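Local atomic coordinates of metallo-beta-lactamase domain-containing protein (Thermotoga maritima, PDB entry 3H3E), a protein that is of unknown function but binds zinc and has the metallo-beta-lactamase fold, probably acting as a metal-dependent hydrolase or transferase. Residues 34-38 with 39-43; 73-76 with 77-80; 86-89 with 90-94; 187-190 with 191-194. The protein carries 2 engineered substitutions. All coordinates share one frame; numbering follows the deposited sequence.

Contact 1. Residues 34-38 with 39-43; sequences SVLVD and SVLFD
Val35 and Phe42 face each other across a tight antiparallel beta hairpin, and the backbone hydrogen bonds do most of the joining. The axes of strands 34-37 and 40-42 approach to 4.7 Å, with 157° between their directions. Val35 and Phe42 form one hydrogen-bonded pair, at 2.9 Å from Val35 N to Phe42 O and 2.8 Å from Phe42 N to Val35 O; Val37 and Val40 form the other. Between them, Leu36 and Leu41 make a non-hydrogen-bonded pair. A type II' turn from Val37 to Val40 reverses the chain, placing the polar residues Asp38 and Ser39 at its exposed corners.

A side-chain hydrogen bond closes the open end. Ser34 OG donates to Asp43 O at 2.8 Å, approaching from above the carbonyl plane; the hydroxyl stands anti to the backbone N (chi1 166°), which carries it across to the other strand.

The apolar contacts fall on two faces. Val35 CG1 touches Phe42 CB at 3.7 Å on the face that also bears Val37 and Val40, and this face packs on Val168 and Leu166 of strand 165-170. On the other, Leu36 CB meets Leu41 CD1 at 4.3 Å, a methyl that also lies beside the Ser34 hydroxyl. Valines, branched at CB, favour extended backbone, while Phe42 and the leucines fill the buried faces.

The carboxylate of Asp43 points out of the hairpin: OD2 hydrogen-bonds Ser68 OG and His74 ND1. Since Ser34 grips the backbone of the same residue, the hairpin end probably helps fix this aspartate in the second shell, near the zinc ligand His69.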
loop_
_atom_site.group_PDB
_atom_site.type_symbol
_atom_site.label_atom_id
_atom_site.label_comp_id
_atom_site.label_asym_id
_atom_site.label_seq_id
_atom_site.Cartn_x
_atom_site.Cartn_y
_atom_site.Cartn_z
ATOM N N SER A 34 -5.034 -1.718 5.534
ATOM C CA SER A 34 -4.333 -2.928 5.954
ATOM C C SER A 34 -4.939 -4.097 5.210
ATOM O O SER A 34 -6.156 -4.245 5.161
ATOM C CB SER A 34 -4.423 -3.159 7.471
ATOM O OG SER A 34 -4.014 -4.478 7.823
ATOM N N VAL A 35 -4.084 -4.920 4.620
ATOM C CA VAL A 35 -4.539 -6.061 3.852
ATOM C C VAL A 35 -3.644 -7.259 4.119
ATOM O O VAL A 35 -2.424 -7.165 4.064
ATOM C CB VAL A 35 -4.583 -5.753 2.343
ATOM C CG1 VAL A 35 -3.274 -5.212 1.888
ATOM C CG2 VAL A 35 -4.905 -6.991 1.570
ATOM N N LEU A 36 -4.275 -8.379 4.451
ATOM C CA LEU A 36 -3.587 -9.640 4.652
ATOM C C LEU A 36 -3.433 -10.348 3.311
ATOM O O LEU A 36 -4.411 -10.594 2.606
ATOM C CB LEU A 36 -4.376 -10.514 5.616
ATOM C CG LEU A 36 -3.783 -11.880 5.957
ATOM C CD1 LEU A 36 -2.410 -11.745 6.580
ATOM C CD2 LEU A 36 -4.725 -12.574 6.907
ATOM N N VAL A 37 -2.195 -10.659 2.960
ATOM C CA VAL A 37 -1.900 -11.249 1.671
ATOM C C VAL A 37 -1.213 -12.575 1.861
ATOM O O VAL A 37 -0.007 -12.627 2.039
ATOM C CB VAL A 37 -0.974 -10.353 0.862
ATOM C CG1 VAL A 37 -0.749 -10.949 -0.516
ATOM C CG2 VAL A 37 -1.559 -8.959 0.760
ATOM N N ASP A 38 -1.987 -13.648 1.824
ATOM C CA ASP A 38 -1.456 -14.968 2.105
ATOM C C ASP A 38 -0.787 -14.935 3.462
ATOM O O ASP A 38 -1.449 -14.778 4.485
ATOM C CB ASP A 38 -0.457 -15.388 1.026
ATOM C CG ASP A 38 -0.545 -16.871 0.685
ATOM O OD1 ASP A 38 -1.670 -17.422 0.671
ATOM O OD2 ASP A 38 0.518 -17.476 0.416
ATOM N N SER A 39 0.532 -15.037 3.473
ATOM C CA SER A 39 1.259 -15.239 4.723
ATOM C C SER A 39 1.951 -13.986 5.246
ATOM O O SER A 39 2.835 -14.063 6.098
ATOM C CB SER A 39 2.309 -16.316 4.511
ATOM O OG SER A 39 3.030 -16.045 3.319
ATOM N N VAL A 40 1.557 -12.827 4.744
ATOM C CA VAL A 40 2.237 -11.605 5.119
ATOM C C VAL A 40 1.187 -10.496 5.286
ATOM O O VAL A 40 0.200 -10.469 4.563
ATOM C CB VAL A 40 3.304 -11.284 4.056
ATOM C CG1 VAL A 40 2.893 -10.109 3.205
ATOM C CG2 VAL A 40 4.619 -11.027 4.710
ATOM N N LEU A 41 1.352 -9.617 6.267
ATOM C CA LEU A 41 0.394 -8.527 6.439
ATOM C C LEU A 41 0.956 -7.226 5.891
ATOM O O LEU A 41 2.031 -6.801 6.287
ATOM C CB LEU A 41 -0.021 -8.364 7.904
ATOM C CG LEU A 41 -0.972 -7.208 8.263
ATOM C CD1 LEU A 41 -2.403 -7.402 7.741
ATOM C CD2 LEU A 41 -0.986 -7.027 9.751
ATOM N N PHE A 42 0.219 -6.612 4.969
ATOM C CA PHE A 42 0.630 -5.364 4.321
ATOM C C PHE A 42 -0.091 -4.204 4.975
ATOM O O PHE A 42 -1.298 -4.053 4.806
ATOM C CB PHE A 42 0.290 -5.385 2.824
ATOM C CG PHE A 42 0.924 -4.270 2.041
ATOM C CD1 PHE A 42 2.206 -4.404 1.523
ATOM C CD2 PHE A 42 0.245 -3.088 1.814
ATOM C CE1 PHE A 42 2.795 -3.378 0.807
ATOM C CE2 PHE A 42 0.837 -2.063 1.088
ATOM C CZ PHE A 42 2.115 -2.220 0.586
ATOM N N ASP A 43 0.657 -3.398 5.721
ATOM C CA ASP A 43 0.106 -2.271 6.473
ATOM C C ASP A 43 -0.827 -2.682 7.629
ATOM O O ASP A 43 -1.245 -3.830 7.734
ATOM C CB ASP A 43 -0.547 -1.242 5.538
ATOM C CG ASP A 43 0.482 -0.419 4.773
ATOM O OD1 ASP A 43 1.686 -0.608 5.032
ATOM O OD2 ASP A 43 0.099 0.408 3.919
#

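Contact 2. Residues 73-76 with 77-80; sequences DHAG and GLLY
Ala75 and Gly76 lead out of the short helix that begins inside the HxHxDH motif of the metallo-beta-lactamase superfamily. Asp73 and His74, the last two residues of that motif, could form a second metal site with His236, though none is occupied here. Helix 72-75 passes into a 3-10 segment, and Ala75 and Gly76 offer carbonyls to the residues three on. Gly76 O accepts from Leu79 N at 3.1 Å, the N-H coming from above the carbonyl plane, and Leu78 N makes a weak bond to Ala75 O at 3.3 Å. Tyr80 N to Gly77 O, at 3.0 Å, repeats the pattern.

Leu78 CB is 3.2 Å from Ala75 O, and its CD1 approaches Ala75 CB at 4.4 Å, a loose apolar touch. Leu79 CG sits 3.2 Å from Gly76 O, brought there because CG lies beside the backbone N (chi1 -61°). The two glycines, without side chains, are buried, and the small methyl of Ala75 fits against Trp107.

Trp107 and Val110 of helix 107-113 pack against this turn, Trp107 also meeting Leu78. Backbone hydrogen bonds between His74 and Thr44 and between Gly77 and Gly45 tie it to the loop after strand 40-42, and strand 85-89 follows next in the chain.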
loop_
_atom_site.group_PDB
_atom_site.type_symbol
_atom_site.label_atom_id
_atom_site.label_comp_id
_atom_site.label_asym_id
_atom_site.label_seq_id
_atom_site.Cartn_x
_atom_site.Cartn_y
_atom_site.Cartn_z
ATOM N N ASP A 73 -1.674 6.397 9.252
ATOM C CA ASP A 73 -2.795 5.561 8.832
ATOM C C ASP A 73 -2.344 4.225 8.236
ATOM O O ASP A 73 -3.177 3.417 7.836
ATOM C CB ASP A 73 -3.741 6.308 7.858
ATOM C CG ASP A 73 -3.023 6.874 6.631
ATOM O OD1 ASP A 73 -1.974 7.504 6.819
ATOM O OD2 ASP A 73 -3.486 6.688 5.474
ATOM N N HIS A 74 -1.034 3.991 8.183
ATOM C CA HIS A 74 -0.499 2.738 7.646
ATOM C C HIS A 74 0.338 2.004 8.669
ATOM O O HIS A 74 0.357 0.779 8.706
ATOM C CB HIS A 74 0.295 2.990 6.357
ATOM C CG HIS A 74 -0.541 3.586 5.272
ATOM N ND1 HIS A 74 -0.962 2.864 4.177
ATOM C CD2 HIS A 74 -1.102 4.813 5.153
ATOM C CE1 HIS A 74 -1.718 3.635 3.414
ATOM N NE2 HIS A 74 -1.824 4.823 3.986
ATOM N N ALA A 75 1.009 2.757 9.524
ATOM C CA ALA A 75 1.891 2.163 10.517
ATOM C C ALA A 75 1.300 2.191 11.934
ATOM O O ALA A 75 1.922 1.713 12.875
ATOM C CB ALA A 75 3.243 2.868 10.490
ATOM N N GLY A 76 0.091 2.723 12.081
ATOM C CA GLY A 76 -0.455 2.992 13.393
ATOM C C GLY A 76 -0.891 1.785 14.193
ATOM O O GLY A 76 -0.727 1.750 15.404
ATOM N N GLY A 77 -1.465 0.796 13.526
ATOM C CA GLY A 77 -1.905 -0.399 14.209
ATOM C C GLY A 77 -0.758 -1.242 14.720
ATOM O O GLY A 77 -0.972 -2.233 15.404
ATOM N N LEU A 78 0.468 -0.869 14.377
ATOM C CA LEU A 78 1.634 -1.558 14.919
ATOM C C LEU A 78 1.726 -1.338 16.420
ATOM O O LEU A 78 2.361 -2.100 17.140
ATOM C CB LEU A 78 2.906 -1.051 14.259
ATOM C CG LEU A 78 3.259 -1.697 12.931
ATOM C CD1 LEU A 78 4.399 -0.937 12.292
ATOM C CD2 LEU A 78 3.631 -3.141 13.169
ATOM N N LEU A 79 1.093 -0.272 16.884
ATOM C CA LEU A 79 1.020 0.021 18.302
ATOM C C LEU A 79 0.227 -1.034 19.038
ATOM O O LEU A 79 0.199 -1.040 20.261
ATOM C CB LEU A 79 0.369 1.384 18.522
ATOM C CG LEU A 79 1.151 2.530 17.881
ATOM C CD1 LEU A 79 0.489 3.869 18.185
ATOM C CD2 LEU A 79 2.577 2.504 18.372
ATOM N N TYR A 80 -0.425 -1.914 18.290
ATOM C CA TYR A 80 -1.271 -2.945 18.870
ATOM C C TYR A 80 -0.683 -4.333 18.676
ATOM O O TYR A 80 -1.313 -5.330 19.012
ATOM C CB TYR A 80 -2.677 -2.890 18.256
ATOM C CG TYR A 80 -3.400 -1.608 18.566
ATOM C CD1 TYR A 80 -4.313 -1.538 19.624
ATOM C CD2 TYR A 80 -3.153 -0.452 17.829
ATOM C CE1 TYR A 80 -4.971 -0.354 19.931
ATOM C CE2 TYR A 80 -3.808 0.741 18.128
ATOM C CZ TYR A 80 -4.710 0.780 19.183
ATOM O OH TYR A 80 -5.363 1.944 19.476
#

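Contact 3. Residues 86-89 with 90-94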
loop_
_atom_site.group_PDB
_atom_site.type_symbol
_atom_site.label_atom_id
_atom_site.label_comp_id
_atom_site.label_asym_id
_atom_site.label_seq_id
_atom_site.Cartn_x
_atom_site.Cartn_y
_atom_site.Cartn_z
ATOM N N VAL A 86 8.920 -6.367 11.444
ATOM C CA VAL A 86 8.380 -5.259 10.673
ATOM C C VAL A 86 9.347 -4.845 9.595
ATOM O O VAL A 86 10.459 -4.408 9.888
ATOM C CB VAL A 86 8.103 -4.041 11.551
ATOM C CG1 VAL A 86 7.597 -2.906 10.689
ATOM C CG2 VAL A 86 7.119 -4.394 12.649
ATOM N N TRP A 87 8.917 -5.001 8.346
ATOM C CA TRP A 87 9.741 -4.676 7.194
ATOM C C TRP A 87 9.471 -3.254 6.767
ATOM O O TRP A 87 8.423 -2.978 6.196
ATOM C CB TRP A 87 9.385 -5.589 6.037
ATOM C CG TRP A 87 9.666 -7.022 6.287
ATOM C CD1 TRP A 87 9.052 -7.820 7.184
ATOM C CD2 TRP A 87 10.628 -7.838 5.610
ATOM N NE1 TRP A 87 9.572 -9.088 7.128
ATOM C CE2 TRP A 87 10.540 -9.126 6.159
ATOM C CE3 TRP A 87 11.561 -7.602 4.597
ATOM C CZ2 TRP A 87 11.347 -10.183 5.732
ATOM C CZ3 TRP A 87 12.367 -8.656 4.173
ATOM C CH2 TRP A 87 12.252 -9.926 4.743
ATOM N N LEU A 88 10.413 -2.359 7.043
ATOM C CA LEU A 88 10.281 -0.970 6.656
ATOM C C LEU A 88 11.569 -0.427 6.051
ATOM O O LEU A 88 12.651 -0.958 6.297
ATOM C CB LEU A 88 9.875 -0.119 7.856
ATOM C CG LEU A 88 10.848 0.004 9.030
ATOM C CD1 LEU A 88 10.503 1.218 9.853
ATOM C CD2 LEU A 88 10.834 -1.245 9.892
ATOM N N ARG A 89 11.444 0.627 5.251
ATOM C CA ARG A 89 12.599 1.342 4.739
ATOM C C ARG A 89 13.206 2.249 5.819
ATOM O O ARG A 89 12.484 2.882 6.577
ATOM C CB ARG A 89 12.222 2.178 3.520
ATOM C CG ARG A 89 11.746 1.380 2.336
ATOM C CD ARG A 89 12.149 2.020 1.008
ATOM N NE ARG A 89 13.249 1.287 0.393
ATOM C CZ ARG A 89 14.410 1.830 0.058
ATOM N NH1 ARG A 89 14.631 3.122 0.251
ATOM N NH2 ARG A 89 15.343 1.080 -0.486
ATOM N N LYS A 90 14.535 2.320 5.873
ATOM C CA LYS A 90 15.198 3.174 6.849
ATOM C C LYS A 90 14.545 4.544 6.925
ATOM O O LYS A 90 14.398 5.102 8.002
ATOM C CB LYS A 90 16.699 3.311 6.560
ATOM C CG LYS A 90 17.537 2.111 6.998
ATOM C CD LYS A 90 19.040 2.384 6.874
ATOM C CE LYS A 90 19.867 1.598 7.911
ATOM N NZ LYS A 90 19.586 1.962 9.351
ATOM N N GLU A 91 14.126 5.081 5.788
ATOM C CA GLU A 91 13.629 6.456 5.767
ATOM C C GLU A 91 12.172 6.599 6.229
ATOM O O GLU A 91 11.658 7.703 6.379
ATOM C CB GLU A 91 13.892 7.127 4.402
ATOM C CG GLU A 91 13.714 6.232 3.201
ATOM C CD GLU A 91 14.960 5.443 2.839
ATOM O OE1 GLU A 91 15.839 5.999 2.162
ATOM O OE2 GLU A 91 15.036 4.246 3.186
ATOM N N ALA A 92 11.513 5.477 6.481
ATOM C CA ALA A 92 10.216 5.517 7.140
ATOM C C ALA A 92 10.319 6.109 8.546
ATOM O O ALA A 92 9.330 6.509 9.129
ATOM C CB ALA A 92 9.625 4.134 7.203
ATOM N N LEU A 93 11.524 6.154 9.098
ATOM C CA LEU A 93 11.710 6.646 10.462
ATOM C C LEU A 93 11.622 8.163 10.570
ATOM O O LEU A 93 11.289 8.681 11.626
ATOM C CB LEU A 93 13.057 6.185 11.022
ATOM C CG LEU A 93 13.280 4.677 11.098
ATOM C CD1 LEU A 93 14.701 4.425 11.516
ATOM C CD2 LEU A 93 12.315 4.013 12.053
ATOM N N ASP A 94 11.945 8.869 9.490
ATOM C CA ASP A 94 11.889 10.328 9.483
ATOM C C ASP A 94 10.474 10.760 9.781
ATOM O O ASP A 94 9.530 10.084 9.423
ATOM C CB ASP A 94 12.337 10.884 8.136
ATOM C CG ASP A 94 13.771 10.532 7.811
ATOM O OD1 ASP A 94 14.536 10.257 8.751
ATOM O OD2 ASP A 94 14.136 10.531 6.616
#
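Ala92 N donates to Arg89 O at 2.8 Å, and this bond begins the 3-10 segment 90-92 that follows strand 85-89. The N-H comes from well above the carbonyl plane, as is common in 3-10 turns. Leu93 N to Lys90 O, at 3.3 Å, carries the turn on. The methyl of Ala92 points toward the strand, where it meets Leu88 and Trp107; so small a side chain fits this buried place.

The packed side has an apolar and a polar part. Leu88 CD1 is the apolar meeting point, 4.0 Å from Ala92 CB and equally 4.0 Å from Leu93 CD2. Leu88 and Leu93 cross at about a right angle, so they touch through methyl groups and do not lie along each other. Leu88 holds CG between its backbone N and carbonyl carbon (chi1 65°), a less common position for leucine that directs the branch toward the turn. The polar part is centred on buried Arg89, which runs side by side with Glu91, their guanidinium and carboxylate planes 29° apart. A salt bridge joins Arg89 NH1 to Glu91 OE2 at 3.2 Å. Arginine suits this place because its several N-H groups serve more than one partner: NH1 also bonds Glu161 O, and NH2 bonds Glu121 O.

The loose side faces solvent. Lys90 stands away from the strand, exposed, and makes a cation-pi contact with Phe118, while Glu91 is only partly exposed.

Trp107 of helix 107-113 covers Leu88, Ala92 and Leu93 together, and Leu111 adds to Leu93. On the sheet, strand 85-89 lies between strand 64-66 and the outer strand 115-119, whose Phe118 packs on Leu88 and Leu93.

Contact 4. Residues 187-190 with 191-194; sequences NILL and DIAE
Leu190, Asp191 and Ile192 lie at the middle of this pair of turns in helix 185-193, where the segments bury most of their shared surface. Leu190 contributes mainly its backbone: its carbonyl O accepts from Glu194 N at 3.0 Å, an i to i+4 bond near the C-terminal end of the helix. Its side chain points away, rests on Arg139 outside the helix and is partly exposed.

Asp191 is gripped through Asp191 N, which donates to Asn187 O at 2.9 Å. Its CB sits 3.4 Å from the same carbonyl O of Asn187. The carboxylate is engaged beyond the helix, in a salt bridge from OD1 to Arg139 NH2 and a hydrogen bond from OD2 to Asn137 N. In Asn187, one turn earlier, ND2 bonds Arg183 O and OD1 bonds Arg139 NH1, so Arg139 is shared by two successive turns.

Ile192 faces the interior. Its N donates to Ile188 O at 3.1 Å, and CG1 lies beside the backbone N (chi1 -66°), which brings it near that carbonyl. Ile192 CD1 then reaches Ile188 CG2 at 4.1 Å, the two isoleucines running side by side in the same direction. Ala193 N to Leu189 O, at 2.7 Å and 174°, is the straightest of the helix bonds. Branched apolar chains suit the inner face, which packs on strands 165-170, 173-178 and 200-204.

The chemistry is that of an amphipathic helix in a beta-alpha-beta unit: aliphatic groups on the sheet side, while Asn187 and Asp191 share Arg139 on another. That cation probably offsets the charge of Asp191 and ties the helix to the loop carrying Asn137 and Arg139.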
loop_
_atom_site.group_PDB
_atom_site.type_symbol
_atom_site.label_atom_id
_atom_site.label_comp_id
_atom_site.label_asym_id
_atom_site.label_seq_id
_atom_site.Cartn_x
_atom_site.Cartn_y
_atom_site.Cartn_z
ATOM N N ASN A 187 4.120 5.156 -12.005
ATOM C CA ASN A 187 5.564 4.976 -11.821
ATOM C C ASN A 187 5.860 3.655 -11.159
ATOM O O ASN A 187 6.839 2.977 -11.471
ATOM C CB ASN A 187 6.147 6.116 -10.988
ATOM C CG ASN A 187 6.287 7.373 -11.785
ATOM O OD1 ASN A 187 6.575 7.318 -12.975
ATOM N ND2 ASN A 187 6.065 8.517 -11.151
ATOM N N ILE A 188 4.984 3.292 -10.240
ATOM C CA ILE A 188 5.134 2.070 -9.487
ATOM C C ILE A 188 5.018 0.884 -10.417
ATOM O O ILE A 188 5.813 -0.041 -10.347
ATOM C CB ILE A 188 4.110 2.009 -8.344
ATOM C CG1 ILE A 188 4.530 2.997 -7.242
ATOM C CG2 ILE A 188 3.979 0.607 -7.820
ATOM C CD1 ILE A 188 3.525 3.193 -6.127
ATOM N N LEU A 189 4.045 0.924 -11.319
ATOM C CA LEU A 189 3.809 -0.208 -12.221
ATOM C C LEU A 189 4.898 -0.336 -13.269
ATOM O O LEU A 189 5.323 -1.430 -13.597
ATOM C CB LEU A 189 2.445 -0.085 -12.893
ATOM C CG LEU A 189 1.227 -0.247 -11.973
ATOM C CD1 LEU A 189 -0.036 -0.210 -12.785
ATOM C CD2 LEU A 189 1.319 -1.545 -11.223
ATOM N N LEU A 190 5.344 0.798 -13.790
ATOM C CA LEU A 190 6.432 0.836 -14.746
ATOM C C LEU A 190 7.713 0.323 -14.110
ATOM O O LEU A 190 8.481 -0.394 -14.742
ATOM C CB LEU A 190 6.632 2.260 -15.258
ATOM C CG LEU A 190 5.466 2.917 -16.004
ATOM C CD1 LEU A 190 5.622 4.436 -16.057
ATOM C CD2 LEU A 190 5.369 2.344 -17.401
ATOM N N ASP A 191 7.961 0.686 -12.858
ATOM C CA ASP A 191 9.136 0.155 -12.179
ATOM C C ASP A 191 9.053 -1.366 -12.122
ATOM O O ASP A 191 10.036 -2.058 -12.353
ATOM C CB ASP A 191 9.298 0.752 -10.783
ATOM C CG ASP A 191 10.153 2.018 -10.780
ATOM O OD1 ASP A 191 10.231 2.694 -11.829
ATOM O OD2 ASP A 191 10.753 2.341 -9.728
ATOM N N ILE A 192 7.863 -1.878 -11.825
ATOM C CA ILE A 192 7.617 -3.315 -11.782
ATOM C C ILE A 192 7.812 -3.949 -13.162
ATOM O O ILE A 192 8.533 -4.921 -13.315
ATOM C CB ILE A 192 6.212 -3.577 -11.254
ATOM C CG1 ILE A 192 6.134 -3.126 -9.797
ATOM C CG2 ILE A 192 5.856 -5.018 -11.383
ATOM C CD1 ILE A 192 4.772 -3.202 -9.223
ATOM N N ALA A 193 7.177 -3.357 -14.162
ATOM C CA ALA A 193 7.343 -3.723 -15.565
ATOM C C ALA A 193 8.798 -3.841 -16.069
ATOM O O ALA A 193 9.095 -4.658 -16.955
ATOM C CB ALA A 193 6.596 -2.726 -16.413
ATOM N N GLU A 194 9.692 -3.013 -15.533
ATOM C CA GLU A 194 11.098 -3.033 -15.945
ATOM C C GLU A 194 11.895 -4.123 -15.230
ATOM O O GLU A 194 13.024 -4.413 -15.618
ATOM C CB GLU A 194 11.779 -1.685 -15.685
ATOM C CG GLU A 194 11.022 -0.461 -16.169
ATOM C CD GLU A 194 11.764 0.839 -15.876
ATOM O OE1 GLU A 194 12.576 0.861 -14.925
ATOM O OE2 GLU A 194 11.535 1.839 -16.593
#

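The four contacts come in series along the chain, on the two large sheets of the alpha-beta/beta-alpha sandwich of metallo-beta-lactamases. Contacts 1 and 3 belong to the same mixed sheet, their centres about 17 Å apart, with strand 64-66 between strands 40-42 and 85-89. Contact 2 touches both: the aspartate-histidine bond of contact 1 reaches into it, and Leu78 CD2 packs on Val86 CG2 at 3.7 Å. Contact 4 stands apart, its centre about 27 Å from that of contact 2, against the other large sheet. Both halves of the fold supply zinc ligands, His69 and His71 near contacts 1 and 2 and His182 just before contact 4.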